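Local coordinates for hypothetical protein Atu2144 (Agrobacterium tumefaciens, PDB 2ODF), which is of unknown function but is probably an N-formylglutamate amidohydrolase-like enzyme related to zinc-dependent exopeptidases, at residues A[14-18]-A[129-133]; A[6-10]-A[121-126]; A[22-26]-A[146-150]; A[33-39]-A[80-86]. All coordinates share one frame; numbering follows the deposited sequence.

Contact 1 (A[14-18]-A[129-133])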
loop_
_atom_site.group_PDB
_atom_site.type_symbol
_atom_site.label_atom_id
_atom_site.label_comp_id
_atom_site.label_asym_id
_atom_site.label_seq_id
_atom_site.Cartn_x
_atom_site.Cartn_y
_atom_site.Cartn_z
ATOM N N LYS A 14 -13.304 -4.082 12.334
ATOM C CA LYS A 14 -12.164 -3.394 11.806
ATOM C C LYS A 14 -10.955 -4.336 11.569
ATOM O O LYS A 14 -10.833 -5.384 12.186
ATOM C CB LYS A 14 -11.864 -2.230 12.756
ATOM C CG LYS A 14 -10.406 -1.951 12.980
ATOM C CD LYS A 14 -9.917 -0.776 12.144
ATOM C CE LYS A 14 -8.493 -0.855 11.760
ATOM N NZ LYS A 14 -7.911 0.455 12.027
ATOM N N ALA A 15 -10.094 -3.976 10.620
ATOM C CA ALA A 15 -8.906 -4.771 10.297
ATOM C C ALA A 15 -8.004 -5.049 11.508
ATOM O O ALA A 15 -7.482 -6.122 11.654
ATOM C CB ALA A 15 -8.074 -4.066 9.188
ATOM N N VAL A 16 -7.823 -4.051 12.357
ATOM C CA VAL A 16 -6.780 -4.068 13.388
ATOM C C VAL A 16 -7.404 -4.157 14.773
ATOM O O VAL A 16 -8.332 -3.436 15.069
ATOM C CB VAL A 16 -5.890 -2.816 13.341
ATOM C CG1 VAL A 16 -4.729 -2.951 14.340
ATOM C CG2 VAL A 16 -5.349 -2.563 11.905
ATOM N N GLY A 17 -6.937 -5.117 15.572
ATOM C CA GLY A 17 -7.292 -5.223 16.975
ATOM C C GLY A 17 -6.176 -4.712 17.859
ATOM O O GLY A 17 -4.993 -4.871 17.537
ATOM N N VAL A 18 -6.532 -4.041 18.947
ATOM C CA VAL A 18 -5.516 -3.622 19.917
ATOM C C VAL A 18 -6.066 -3.951 21.289
ATOM O O VAL A 18 -7.212 -3.624 21.579
ATOM C CB VAL A 18 -5.152 -2.126 19.817
ATOM C CG1 VAL A 18 -4.187 -1.701 20.971
ATOM C CG2 VAL A 18 -4.539 -1.800 18.443
ATOM N N PRO A 129 -3.454 -0.052 7.262
ATOM C CA PRO A 129 -3.994 0.217 8.595
ATOM C C PRO A 129 -3.248 -0.510 9.712
ATOM O O PRO A 129 -2.941 0.115 10.726
ATOM C CB PRO A 129 -5.482 -0.247 8.494
ATOM C CG PRO A 129 -5.793 -0.080 7.052
ATOM C CD PRO A 129 -4.529 -0.473 6.333
ATOM N N PHE A 130 -2.875 -1.766 9.490
ATOM C CA PHE A 130 -2.169 -2.553 10.469
ATOM C C PHE A 130 -0.818 -1.904 10.837
ATOM O O PHE A 130 -0.568 -1.604 12.009
ATOM C CB PHE A 130 -2.008 -4.004 9.988
ATOM C CG PHE A 130 -1.285 -4.882 10.962
ATOM C CD1 PHE A 130 -1.934 -5.361 12.098
ATOM C CD2 PHE A 130 0.049 -5.215 10.761
ATOM C CE1 PHE A 130 -1.235 -6.141 13.016
ATOM C CE2 PHE A 130 0.740 -5.982 11.682
ATOM C CZ PHE A 130 0.099 -6.436 12.805
ATOM N N HIS A 131 0.011 -1.668 9.848
ATOM C CA HIS A 131 1.283 -1.082 10.066
ATOM C C HIS A 131 1.225 0.348 10.545
ATOM O O HIS A 131 2.038 0.752 11.293
ATOM C CB HIS A 131 2.201 -1.328 8.898
ATOM C CG HIS A 131 2.558 -2.766 8.727
ATOM N ND1 HIS A 131 3.384 -3.426 9.589
ATOM C CD2 HIS A 131 2.131 -3.683 7.841
ATOM C CE1 HIS A 131 3.470 -4.685 9.226
ATOM N NE2 HIS A 131 2.729 -4.860 8.160
ATOM N N ASP A 132 0.241 1.096 10.101
ATOM C CA ASP A 132 0.080 2.461 10.527
ATOM C C ASP A 132 -0.207 2.508 12.048
ATOM O O ASP A 132 0.213 3.367 12.717
ATOM C CB ASP A 132 -1.020 3.167 9.740
ATOM C CG ASP A 132 -0.552 3.722 8.383
ATOM O OD1 ASP A 132 0.608 3.625 8.031
ATOM O OD2 ASP A 132 -1.373 4.270 7.703
ATOM N N ARG A 133 -0.985 1.576 12.524
ATOM C CA ARG A 133 -1.357 1.578 13.910
ATOM C C ARG A 133 -0.156 1.210 14.765
ATOM O O ARG A 133 0.060 1.780 15.749
ATOM C CB ARG A 133 -2.473 0.597 14.166
ATOM C CG ARG A 133 -2.999 0.643 15.540
ATOM C CD ARG A 133 -3.691 1.921 15.815
ATOM N NE ARG A 133 -4.476 1.809 17.011
ATOM C CZ ARG A 133 -5.686 1.283 17.057
ATOM N NH1 ARG A 133 -6.250 0.843 15.968
ATOM N NH2 ARG A 133 -6.337 1.216 18.189
#
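V16 and V18 pack against P129, F130 and R133 where the outermost strand 16-19 of the mixed sheet packs against helix 116-143. It is a strand-on-helix contact, largely apolar, with K14 and R133 at its margin. The short segment axes come within 8.9 Å and run 31° apart. No hydrogen bond crosses.

V16 packs on the helix backbone. Its CG2 lies 3.5 Å from F130 CA and 3.7 Å from P129 C. The same methyl touches the CB atoms of P129 and F130. The helix is kinked at P129, whose nitrogen makes no bond to the turn before. The other V16 methyl, CG1, meets R133 CG at 4.2 Å.

R133 reaches across to the strand. Its CG stands anti to the backbone N, and a bend at chi2 (67°) turns the chain toward V18. V18 CG2 sits over the centre of one guanidinium face, 3.5 Å above the plane. K14 NZ comes to the guanidinium edge, 4.3 Å from R133 NH1. The two like charges would probably repel weakly.

Strand 77-80 lies alongside: backbone hydrogen bonds join A15 to R81 and G17 to Y79, and V16, V18 and F130 touch V78. On the helix, H131 points away to helix 208-213, and D132 OD1 is hydrogen-bonded to S124 OG of the second subunit.

Contact 2 (A[6-10]-A[121-126])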
loop_
_atom_site.group_PDB
_atom_site.type_symbol
_atom_site.label_atom_id
_atom_site.label_comp_id
_atom_site.label_asym_id
_atom_site.label_seq_id
_atom_site.Cartn_x
_atom_site.Cartn_y
_atom_site.Cartn_z
ATOM N N ARG A 6 -18.644 -2.224 0.482
ATOM C CA ARG A 6 -17.186 -1.932 0.679
ATOM C C ARG A 6 -16.434 -3.219 1.051
ATOM O O ARG A 6 -16.855 -4.336 0.693
ATOM C CB ARG A 6 -16.996 -0.854 1.759
ATOM C CG ARG A 6 -15.698 0.016 1.615
ATOM C CD ARG A 6 -15.263 0.637 2.950
ATOM N NE ARG A 6 -15.145 -0.388 4.000
ATOM C CZ ARG A 6 -15.173 -0.156 5.317
ATOM N NH1 ARG A 6 -15.311 1.074 5.818
ATOM N NH2 ARG A 6 -15.072 -1.174 6.146
ATOM N N PHE A 7 -15.321 -3.060 1.763
ATOM C CA PHE A 7 -14.436 -4.158 2.052
ATOM C C PHE A 7 -14.988 -5.047 3.157
ATOM O O PHE A 7 -14.965 -6.276 3.029
ATOM C CB PHE A 7 -13.055 -3.623 2.431
ATOM C CG PHE A 7 -11.986 -4.638 2.291
ATOM C CD1 PHE A 7 -11.675 -5.476 3.337
ATOM C CD2 PHE A 7 -11.335 -4.818 1.077
ATOM C CE1 PHE A 7 -10.685 -6.437 3.197
ATOM C CE2 PHE A 7 -10.377 -5.787 0.929
ATOM C CZ PHE A 7 -10.033 -6.586 1.989
ATOM N N PHE A 8 -15.458 -4.415 4.233
ATOM C CA PHE A 8 -15.964 -5.102 5.425
ATOM C C PHE A 8 -17.457 -4.865 5.624
ATOM O O PHE A 8 -17.964 -3.765 5.383
ATOM C CB PHE A 8 -15.246 -4.621 6.716
ATOM C CG PHE A 8 -13.743 -4.821 6.712
ATOM C CD1 PHE A 8 -13.202 -6.099 6.768
ATOM C CD2 PHE A 8 -12.877 -3.739 6.684
ATOM C CE1 PHE A 8 -11.838 -6.293 6.766
ATOM C CE2 PHE A 8 -11.522 -3.925 6.675
ATOM C CZ PHE A 8 -11.000 -5.212 6.718
ATOM N N THR A 9 -18.148 -5.880 6.116
ATOM C CA THR A 9 -19.499 -5.683 6.640
ATOM C C THR A 9 -19.395 -4.924 7.966
ATOM O O THR A 9 -18.333 -4.908 8.605
ATOM C CB THR A 9 -20.222 -7.028 6.876
ATOM O OG1 THR A 9 -19.542 -7.768 7.890
ATOM C CG2 THR A 9 -20.282 -7.859 5.580
ATOM N N GLU A 10 -20.489 -4.300 8.390
ATOM C CA GLU A 10 -20.550 -3.703 9.736
ATOM C C GLU A 10 -20.184 -4.699 10.829
ATOM O O GLU A 10 -19.328 -4.409 11.651
ATOM C CB GLU A 10 -21.939 -3.095 10.038
ATOM C CG GLU A 10 -22.030 -1.575 9.861
ATOM C CD GLU A 10 -23.327 -0.987 10.450
ATOM O OE1 GLU A 10 -23.501 -0.999 11.700
ATOM O OE2 GLU A 10 -24.179 -0.529 9.656
ATOM N N ALA A 121 -7.158 -2.648 -3.089
ATOM C CA ALA A 121 -8.202 -2.817 -2.085
ATOM C C ALA A 121 -7.651 -3.496 -0.827
ATOM O O ALA A 121 -7.825 -2.992 0.298
ATOM C CB ALA A 121 -9.394 -3.622 -2.676
ATOM N N ARG A 122 -6.941 -4.610 -1.022
ATOM C CA ARG A 122 -6.392 -5.369 0.110
ATOM C C ARG A 122 -5.279 -4.621 0.805
ATOM O O ARG A 122 -5.196 -4.616 2.009
ATOM C CB ARG A 122 -5.872 -6.706 -0.380
ATOM C CG ARG A 122 -6.961 -7.559 -0.986
ATOM C CD ARG A 122 -6.401 -8.874 -1.344
ATOM N NE ARG A 122 -7.338 -9.726 -2.064
ATOM C CZ ARG A 122 -7.178 -11.037 -2.228
ATOM N NH1 ARG A 122 -6.147 -11.667 -1.668
ATOM N NH2 ARG A 122 -8.057 -11.723 -2.953
ATOM N N THR A 123 -4.402 -3.998 0.026
ATOM C CA THR A 123 -3.307 -3.221 0.577
ATOM C C THR A 123 -3.803 -2.065 1.457
ATOM O O THR A 123 -3.268 -1.805 2.542
ATOM C CB THR A 123 -2.392 -2.678 -0.563
ATOM O OG1 THR A 123 -1.877 -3.764 -1.362
ATOM C CG2 THR A 123 -1.260 -1.895 -0.003
ATOM N N SER A 124 -4.855 -1.401 0.999
ATOM C CA SER A 124 -5.420 -0.240 1.679
ATOM C C SER A 124 -6.185 -0.572 2.941
ATOM O O SER A 124 -6.198 0.226 3.863
ATOM C CB SER A 124 -6.401 0.495 0.757
ATOM O OG SER A 124 -6.970 1.587 1.444
ATOM N N ALA A 125 -6.863 -1.704 2.925
ATOM C CA ALA A 125 -7.832 -2.089 3.958
ATOM C C ALA A 125 -7.196 -2.904 5.077
ATOM O O ALA A 125 -7.615 -2.782 6.231
ATOM C CB ALA A 125 -8.962 -2.875 3.346
ATOM N N LEU A 126 -6.202 -3.733 4.726
ATOM C CA LEU A 126 -5.574 -4.646 5.669
ATOM C C LEU A 126 -4.159 -4.274 6.033
ATOM O O LEU A 126 -3.866 -4.212 7.201
ATOM C CB LEU A 126 -5.596 -6.075 5.152
ATOM C CG LEU A 126 -6.996 -6.705 5.039
ATOM C CD1 LEU A 126 -6.863 -8.046 4.324
ATOM C CD2 LEU A 126 -7.741 -6.834 6.414
#
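F7 buries the most surface here, followed by A125 and F8. The two phenylalanines belong to the N-terminal loop that precedes strand 16-19. They close over one flank of helix 116-143.

The F7 ring lies on A125. The A125 methyl stands 3.6 Å from the ring centroid and only 10° off the ring normal. This is a CH-pi contact over the face. F7 CG is anti to the backbone N (chi1 -160°), which carries the ring out to the helix. Obliquely to the ring, CE2 approaches A121 O at 3.8 Å and R122 CA at 4.1 Å. CE1 meets L126 CG, also obliquely and at 4.1 Å; the two side chains cross at about a right angle.

F8 uses its edge instead. L126 CD2 lies near the plane of the ring, 3.7 Å from F8 CZ. A125 O is also at this edge, 4.1 Å from F8 CE2. The helix has a wider pi-type turn at 123-126, the turn that holds both partners of F8. F7 CD1 sits over the centre of one F8 face, so the two rings brace each other. F8 also meets the ring of F82. R122 meets F7 through its backbone and CG; its guanidinium turns away to a salt bridge with E118 and hydrogen bonds with N111 and V86 O.

No hydrogen bond or salt bridge joins the two segments. This N-terminal loop is held to the helix here by aromatic and aliphatic surfaces, through dispersion and the exclusion of water.

Contact 3 (A[22-26]-A[146-150])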
loop_
_atom_site.group_PDB
_atom_site.type_symbol
_atom_site.label_atom_id
_atom_site.label_comp_id
_atom_site.label_asym_id
_atom_site.label_seq_id
_atom_site.Cartn_x
_atom_site.Cartn_y
_atom_site.Cartn_z
ATOM N N ALA A 22 -3.463 0.823 26.812
ATOM C CA ALA A 22 -2.840 1.632 27.837
ATOM C C ALA A 22 -1.931 0.839 28.784
ATOM O O ALA A 22 -1.745 1.236 29.897
ATOM C CB ALA A 22 -3.909 2.413 28.627
ATOM N N ALA A 23 -1.331 -0.256 28.344
ATOM C CA ALA A 23 -0.386 -0.995 29.193
ATOM C C ALA A 23 0.857 -0.158 29.550
ATOM O O ALA A 23 1.318 0.665 28.767
ATOM C CB ALA A 23 0.047 -2.304 28.520
ATOM N N LYS A 24 1.400 -0.420 30.731
ATOM C CA LYS A 24 2.609 0.235 31.228
ATOM C C LYS A 24 3.880 -0.456 30.767
ATOM O O LYS A 24 4.965 0.068 30.976
ATOM C CB LYS A 24 2.656 0.164 32.747
ATOM C CG LYS A 24 1.621 0.941 33.494
ATOM C CD LYS A 24 1.875 0.731 34.986
ATOM C CE LYS A 24 0.866 1.469 35.860
ATOM N NZ LYS A 24 1.089 1.267 37.333
ATOM N N GLY A 25 3.755 -1.669 30.234
ATOM C CA GLY A 25 4.919 -2.489 29.884
ATOM C C GLY A 25 5.725 -1.992 28.692
ATOM O O GLY A 25 5.170 -1.415 27.769
ATOM N N ASP A 26 7.037 -2.239 28.720
ATOM C CA ASP A 26 7.939 -1.864 27.626
ATOM C C ASP A 26 7.721 -2.720 26.354
ATOM O O ASP A 26 7.983 -2.260 25.237
ATOM C CB ASP A 26 9.416 -2.023 28.037
ATOM C CG ASP A 26 9.814 -1.180 29.252
ATOM O OD1 ASP A 26 9.218 -0.093 29.491
ATOM O OD2 ASP A 26 10.750 -1.625 29.962
ATOM N N ARG A 146 9.444 6.459 26.462
ATOM C CA ARG A 146 9.354 5.109 26.955
ATOM C C ARG A 146 10.153 4.161 26.118
ATOM O O ARG A 146 10.265 4.330 24.960
ATOM C CB ARG A 146 7.908 4.647 26.997
ATOM C CG ARG A 146 7.099 5.397 28.007
ATOM C CD ARG A 146 5.811 4.795 28.409
ATOM N NE ARG A 146 5.695 3.368 28.325
ATOM C CZ ARG A 146 4.532 2.743 28.305
ATOM N NH1 ARG A 146 3.427 3.427 28.358
ATOM N NH2 ARG A 146 4.449 1.439 28.195
ATOM N N LYS A 147 10.692 3.149 26.744
ATOM C CA LYS A 147 11.324 2.046 26.047
ATOM C C LYS A 147 10.256 1.264 25.260
ATOM O O LYS A 147 9.124 1.101 25.726
ATOM C CB LYS A 147 12.033 1.174 27.077
ATOM C CG LYS A 147 12.885 0.004 26.556
ATOM C CD LYS A 147 13.444 -0.769 27.760
ATOM C CE LYS A 147 14.280 -1.965 27.390
ATOM N NZ LYS A 147 14.584 -2.831 28.578
ATOM N N VAL A 148 10.593 0.878 24.030
ATOM C CA VAL A 148 9.751 -0.010 23.212
ATOM C C VAL A 148 10.562 -1.218 22.773
ATOM O O VAL A 148 11.679 -1.066 22.275
ATOM C CB VAL A 148 9.231 0.668 21.939
ATOM C CG1 VAL A 148 8.362 -0.322 21.172
ATOM C CG2 VAL A 148 8.472 1.966 22.273
ATOM N N VAL A 149 10.031 -2.408 23.030
ATOM C CA VAL A 149 10.666 -3.660 22.650
ATOM C C VAL A 149 9.640 -4.359 21.745
ATOM O O VAL A 149 8.527 -4.704 22.179
ATOM C CB VAL A 149 11.019 -4.570 23.861
ATOM C CG1 VAL A 149 11.617 -5.919 23.389
ATOM C CG2 VAL A 149 11.980 -3.874 24.887
ATOM N N VAL A 150 9.998 -4.526 20.477
ATOM C CA VAL A 150 9.034 -5.022 19.482
ATOM C C VAL A 150 9.125 -6.521 19.435
ATOM O O VAL A 150 10.152 -7.071 19.075
ATOM C CB VAL A 150 9.287 -4.399 18.083
ATOM C CG1 VAL A 150 8.265 -4.944 17.013
ATOM C CG2 VAL A 150 9.227 -2.876 18.190
HETATM O O HOH W 1 7.660 1.436 28.077
HETATM O O HOH W 2 12.050 -3.872 29.343
#
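R146 and D26 carry this mostly polar contact, the first through its side chain and the second through both its backbone and its carboxylate.

Direct hydrogen bonds come first. R146 NH2 donates to A23 O at 3.3 Å, with the acceptor close to the guanidinium plane. Weak bonds run from NH1 to A23 O and from NH2 to G25 O. A bend at chi3 (28°) turns the arginine group to the loop carbonyls. V149 N donates to D26 O at 3.0 Å, from above the carbonyl plane. V148 CA adds a CA-H...O contact to the same oxygen at 3.5 Å.

Water forms the second layer. One water accepts a hydrogen bond from R146 NE at 2.8 Å and lies within bonding distance of D26 OD1 and K147 O. Another links D26 OD2 to K147 NZ.

The charges themselves stay apart. D26 OD2 is 4.3 Å from K147 NZ, beyond a salt bridge, while D26 OD2 lies 3.6 Å from K147 CD.

The loop 22-26 leads into strand 27-31, and V149 opens strand 149-156, its parallel neighbour. A backbone hydrogen bond also joins V149 to L28, V150 pairs with strand 220-227, and R146 packs on R141 of helix 116-143.

Contact 4 (A[33-39]-A[80-86])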
loop_
_atom_site.group_PDB
_atom_site.type_symbol
_atom_site.label_atom_id
_atom_site.label_comp_id
_atom_site.label_asym_id
_atom_site.label_seq_id
_atom_site.Cartn_x
_atom_site.Cartn_y
_atom_site.Cartn_z
ATOM N N HIS A 33 -0.505 -12.917 12.090
ATOM C CA HIS A 33 -1.245 -14.111 11.657
ATOM C C HIS A 33 -2.229 -14.613 12.693
ATOM O O HIS A 33 -2.495 -15.809 12.779
ATOM C CB HIS A 33 -0.275 -15.224 11.234
ATOM C CG HIS A 33 0.658 -14.829 10.126
ATOM N ND1 HIS A 33 1.850 -15.474 9.898
ATOM C CD2 HIS A 33 0.596 -13.822 9.216
ATOM C CE1 HIS A 33 2.474 -14.911 8.875
ATOM N NE2 HIS A 33 1.743 -13.892 8.453
ATOM N N ALA A 34 -2.824 -13.668 13.416
ATOM C CA ALA A 34 -3.647 -13.906 14.585
ATOM C C ALA A 34 -4.969 -14.586 14.258
ATOM O O ALA A 34 -5.494 -15.342 15.080
ATOM C CB ALA A 34 -3.950 -12.551 15.289
ATOM N N SER A 35 -5.515 -14.289 13.079
ATOM C CA SER A 35 -6.914 -14.627 12.780
ATOM C C SER A 35 -7.122 -15.255 11.417
ATOM O O SER A 35 -6.553 -14.827 10.427
ATOM C CB SER A 35 -7.796 -13.385 12.925
ATOM O OG SER A 35 -9.133 -13.694 12.521
ATOM N N ALA A 36 -7.980 -16.266 11.391
ATOM C CA ALA A 36 -8.288 -17.036 10.198
ATOM C C ALA A 36 -9.504 -16.484 9.443
ATOM O O ALA A 36 -9.853 -17.005 8.372
ATOM C CB ALA A 36 -8.530 -18.475 10.594
ATOM N N THR A 37 -10.114 -15.422 9.972
ATOM C CA THR A 37 -11.333 -14.858 9.419
ATOM C C THR A 37 -11.144 -14.347 7.968
ATOM O O THR A 37 -10.192 -13.640 7.658
ATOM C CB THR A 37 -11.886 -13.732 10.275
ATOM O OG1 THR A 37 -11.995 -14.177 11.646
ATOM C CG2 THR A 37 -13.264 -13.319 9.756
ATOM N N ILE A 38 -12.050 -14.767 7.098
ATOM C CA ILE A 38 -12.097 -14.307 5.709
ATOM C C ILE A 38 -13.244 -13.303 5.650
ATOM O O ILE A 38 -14.381 -13.641 6.024
ATOM C CB ILE A 38 -12.393 -15.458 4.699
ATOM C CG1 ILE A 38 -11.460 -16.670 4.883
ATOM C CG2 ILE A 38 -12.319 -14.930 3.250
ATOM C CD1 ILE A 38 -9.977 -16.361 4.829
ATOM N N PRO A 39 -12.974 -12.070 5.169
ATOM C CA PRO A 39 -14.066 -11.124 5.002
ATOM C C PRO A 39 -15.156 -11.725 4.119
ATOM O O PRO A 39 -14.849 -12.476 3.201
ATOM C CB PRO A 39 -13.409 -9.930 4.305
ATOM C CG PRO A 39 -11.987 -10.036 4.627
ATOM C CD PRO A 39 -11.683 -11.492 4.745
ATOM N N GLN A 80 -3.885 -8.485 13.747
ATOM C CA GLN A 80 -4.675 -8.436 12.523
ATOM C C GLN A 80 -5.878 -9.338 12.692
ATOM O O GLN A 80 -5.737 -10.497 13.117
ATOM C CB GLN A 80 -3.741 -8.883 11.394
ATOM C CG GLN A 80 -4.245 -8.950 10.003
ATOM C CD GLN A 80 -5.076 -7.757 9.521
ATOM O OE1 GLN A 80 -4.556 -6.685 9.151
ATOM N NE2 GLN A 80 -6.353 -7.981 9.433
ATOM N N ARG A 81 -7.065 -8.810 12.398
ATOM C CA ARG A 81 -8.314 -9.553 12.603
ATOM C C ARG A 81 -8.773 -10.418 11.413
ATOM O O ARG A 81 -9.754 -11.125 11.532
ATOM C CB ARG A 81 -9.416 -8.581 13.047
ATOM C CG ARG A 81 -9.073 -7.919 14.380
ATOM C CD ARG A 81 -10.167 -7.062 14.916
ATOM N NE ARG A 81 -11.345 -7.842 15.279
ATOM C CZ ARG A 81 -12.452 -7.919 14.553
ATOM N NH1 ARG A 81 -12.559 -7.255 13.404
ATOM N NH2 ARG A 81 -13.465 -8.670 14.988
ATOM N N PHE A 82 -8.056 -10.364 10.288
ATOM C CA PHE A 82 -8.371 -11.154 9.104
ATOM C C PHE A 82 -7.181 -11.909 8.569
ATOM O O PHE A 82 -6.022 -11.562 8.856
ATOM C CB PHE A 82 -9.003 -10.248 8.009
ATOM C CG PHE A 82 -10.264 -9.576 8.484
ATOM C CD1 PHE A 82 -11.489 -10.199 8.360
ATOM C CD2 PHE A 82 -10.192 -8.377 9.170
ATOM C CE1 PHE A 82 -12.622 -9.614 8.881
ATOM C CE2 PHE A 82 -11.301 -7.793 9.671
ATOM C CZ PHE A 82 -12.519 -8.405 9.530
ATOM N N SER A 83 -7.493 -12.954 7.793
ATOM C CA SER A 83 -6.544 -13.966 7.388
ATOM C C SER A 83 -5.419 -13.465 6.512
ATOM O O SER A 83 -5.631 -12.626 5.591
ATOM C CB SER A 83 -7.254 -15.084 6.627
ATOM O OG SER A 83 -6.333 -16.053 6.172
ATOM N N ARG A 84 -4.247 -14.043 6.769
ATOM C CA ARG A 84 -3.049 -13.858 5.950
ATOM C C ARG A 84 -3.274 -14.331 4.497
ATOM O O ARG A 84 -2.451 -14.043 3.615
ATOM C CB ARG A 84 -1.868 -14.644 6.541
ATOM C CG ARG A 84 -2.063 -16.199 6.530
ATOM C CD ARG A 84 -0.871 -16.943 7.086
ATOM N NE ARG A 84 0.338 -16.667 6.321
ATOM C CZ ARG A 84 1.521 -17.230 6.519
ATOM N NH1 ARG A 84 1.698 -18.102 7.496
ATOM N NH2 ARG A 84 2.542 -16.886 5.754
ATOM N N LEU A 85 -4.317 -15.134 4.275
ATOM C CA LEU A 85 -4.664 -15.541 2.899
ATOM C C LEU A 85 -5.132 -14.377 2.045
ATOM O O LEU A 85 -4.897 -14.387 0.827
ATOM C CB LEU A 85 -5.716 -16.633 2.879
ATOM C CG LEU A 85 -5.287 -18.018 3.360
ATOM C CD1 LEU A 85 -6.537 -18.840 3.556
ATOM C CD2 LEU A 85 -4.356 -18.664 2.413
ATOM N N VAL A 86 -5.776 -13.385 2.663
ATOM C CA VAL A 86 -6.224 -12.203 1.960
ATOM C C VAL A 86 -5.056 -11.213 1.790
ATOM O O VAL A 86 -4.774 -10.735 0.689
ATOM C CB VAL A 86 -7.441 -11.536 2.647
ATOM C CG1 VAL A 86 -7.914 -10.318 1.821
ATOM C CG2 VAL A 86 -8.592 -12.549 2.755
HETATM O O HOH W 3 -3.744 -15.043 9.431
HETATM O O HOH W 4 -4.356 -12.727 10.775
HETATM O O HOH W 5 -12.121 -11.478 12.749
#
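H33 and R84 stack at one end of a pair of loops that leave the parallel strands 27-31 and 77-80 at their C-terminal ends. In this alpha/beta fold of the zinc exopeptidase clan, relatives place their active site at such strand ends. A similar location here is likely but not established.

The R84 guanidinium lies flat on one face of the H33 ring, centres 3.8 Å apart and planes at 15°. R84 CG sits between its backbone N and carbonyl carbon (chi1 65°), and a bend at chi3 lays the group over the ring. D88 fixes both partners: it takes a hydrogen bond from H33 NE2 and a salt bridge from R84 NH2. H33 also meets H154 edge-to-face.

Two ST turns shape the loops. S35 OG accepts from T37 N and donates to R81 O at 2.8 Å, approaching from well above the carbonyl plane (67°). S83 OG accepts from L85 N at 2.9 Å and also bonds to A57 O. Between the turns, S83 N donates to T37 O at 2.8 Å. S83 CA adds a CA-H...O contact to S35 O at 3.2 Å. Waters bridge further: one joins R84 N to S35 O, another S35 N to F82 O.

The apolar end is closed by I38, P39, F82 and V86. I38 CD1 touches S83 CB at 3.5 Å. P39 spans two partners, with CG against F82 CD1 and CD 3.8 Å from V86 CG2.

Contacts 1, 2 and 4 form one cluster, each centre about 12 Å from the other two. Contact 3 lies apart, about 18 Å from contact 1 and about 29 Å from contact 2 between centres. Contacts 1 and 2 share helix 116-143. Contact 3 follows where that helix gives way to strand 149-156, and like contact 1 it reaches the mixed sheet. Along the chain, 6-10, 14-18 and 22-26 meet 121-126, 129-133 and 146-150 in order. Contact 4 is nested inside all three loops. Hydrogen bonds A15 O to R81 N and R122 NH1 to V86 O join contact 4 to 1 and 2. The N-terminal stretch thus meets helix 116-143 first and strand 149-156 later.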